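Local coordinates for metallo-beta-lactamase FIM-1 (Pseudomonas aeruginosa, PDB 6V3Q), which probably hydrolyses beta-lactam antibiotics to substituted beta-amino acids with the help of zinc, as other class B beta-lactamases do, at residues H184-T187 against A188-V192. Sequence-based numbering, arbitrary orientation.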
# COMPACT_ATOMS: atom_id res chain seq x y z
N HIS A 184 11.99 22.62 12.43
CA HIS A 184 12.10 23.52 11.29
C HIS A 184 11.12 23.21 10.16
O HIS A 184 11.00 24.00 9.23
CB HIS A 184 13.53 23.50 10.74
CG HIS A 184 13.82 24.58 9.74
ND1 HIS A 184 13.88 24.35 8.39
CD2 HIS A 184 14.06 25.90 9.91
CE1 HIS A 184 14.15 25.48 7.76
NE2 HIS A 184 14.26 26.44 8.66
N TRP A 185 10.40 22.08 10.24
CA TRP A 185 9.57 21.65 9.12
C TRP A 185 8.54 22.71 8.74
O TRP A 185 8.34 23.00 7.56
CB TRP A 185 8.89 20.32 9.44
CG TRP A 185 8.32 19.59 8.25
CD1 TRP A 185 7.87 20.15 7.08
CD2 TRP A 185 8.14 18.18 8.10
NE1 TRP A 185 7.42 19.18 6.23
CE2 TRP A 185 7.58 17.96 6.83
CE3 TRP A 185 8.40 17.08 8.92
CZ2 TRP A 185 7.28 16.68 6.36
CZ3 TRP A 185 8.10 15.81 8.45
CH2 TRP A 185 7.54 15.62 7.18
N LYS A 186 7.89 23.32 9.74
CA LYS A 186 6.89 24.34 9.43
C LYS A 186 7.52 25.55 8.75
O LYS A 186 6.96 26.10 7.79
CB LYS A 186 6.14 24.77 10.69
CG LYS A 186 4.94 25.67 10.40
CD LYS A 186 4.90 26.90 11.29
CE LYS A 186 4.47 26.56 12.71
NZ LYS A 186 4.23 27.79 13.51
N THR A 187 8.70 25.97 9.22
CA THR A 187 9.39 27.10 8.61
C THR A 187 9.69 26.84 7.14
O THR A 187 9.56 27.74 6.30
CB THR A 187 10.67 27.40 9.39
OG1 THR A 187 10.34 27.76 10.73
CG2 THR A 187 11.44 28.55 8.74
N ALA A 188 10.08 25.60 6.81
CA ALA A 188 10.39 25.28 5.42
C ALA A 188 9.14 25.30 4.56
O ALA A 188 9.17 25.79 3.42
CB ALA A 188 11.08 23.91 5.35
N VAL A 189 8.03 24.77 5.07
CA VAL A 189 6.78 24.77 4.31
C VAL A 189 6.34 26.21 4.02
O VAL A 189 5.99 26.55 2.89
CB VAL A 189 5.69 23.99 5.07
CG1 VAL A 189 4.36 24.10 4.33
CG2 VAL A 189 6.10 22.54 5.23
N LEU A 190 6.37 27.06 5.05
CA LEU A 190 5.97 28.45 4.87
C LEU A 190 6.92 29.21 3.95
O LEU A 190 6.51 30.15 3.27
CB LEU A 190 5.88 29.15 6.23
CG LEU A 190 4.82 28.62 7.19
CD1 LEU A 190 4.73 29.49 8.44
CD2 LEU A 190 3.47 28.52 6.49
N ALA A 191 8.20 28.81 3.92
CA ALA A 191 9.14 29.45 3.01
C ALA A 191 8.82 29.12 1.56
O ALA A 191 8.99 29.96 0.68
CB ALA A 191 10.57 29.02 3.35
N VAL A 192 8.35 27.90 1.30
CA VAL A 192 7.94 27.53 -0.05
C VAL A 192 6.69 28.30 -0.45
O VAL A 192 6.60 28.84 -1.56
CB VAL A 192 7.71 26.01 -0.15
CG1 VAL A 192 7.19 25.63 -1.53
CG2 VAL A 192 9.00 25.26 0.18
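H184 hands its carbonyl to A188 at the start of helix 185-195, the N of A188 donating to O of H184 at 3.0 Å. With CG anti to the backbone N (chi1 -169°), the ring of H184 stands beside its own carbonyl carbon and brings one face to CB of T187, which sits offset toward the rim. ND1 passes 4.2 Å from CB of A188, but its polar partner is the carbonyl of P143, so the imidazole ties the helix start to a neighbouring loop. W185 shows how an i, i+4 pair can join backbone and side-chain contacts. Its O accepts the N-H of V189, while the five-membered edge of the indole meets a methyl of the same residue, CD1 of W185 to CG2 of V189 at 3.5 Å. That methyl lies close to the ring plane. NE1 is satisfied by the carbonyl of L165, which helps to set the rotation of the ring. The side chains of K186 and L190 meet less closely: they run alongside each other, CD of K186 3.9 Å from CD1 of L190, while O of K186 accepts the N-H of L190. A bent lysine chain then carries NZ to a salt bridge with E223. T187 closes the series, its O accepting the N-H of A191; CB of A191 packs against that oxygen. On its buried side, helix 185-195 rests on helix 213-226, where W185 meets T218 and A222 and V189 meets F215 and T218, and which the K186 salt bridge also reaches through E223. The indole lies about 4 Å from the side chain of the zinc ligand H145, so this helix start is close to the metal site. Further along the chain, helix 185-195 leads to strand 201-203, which pairs in parallel with strand 159-161.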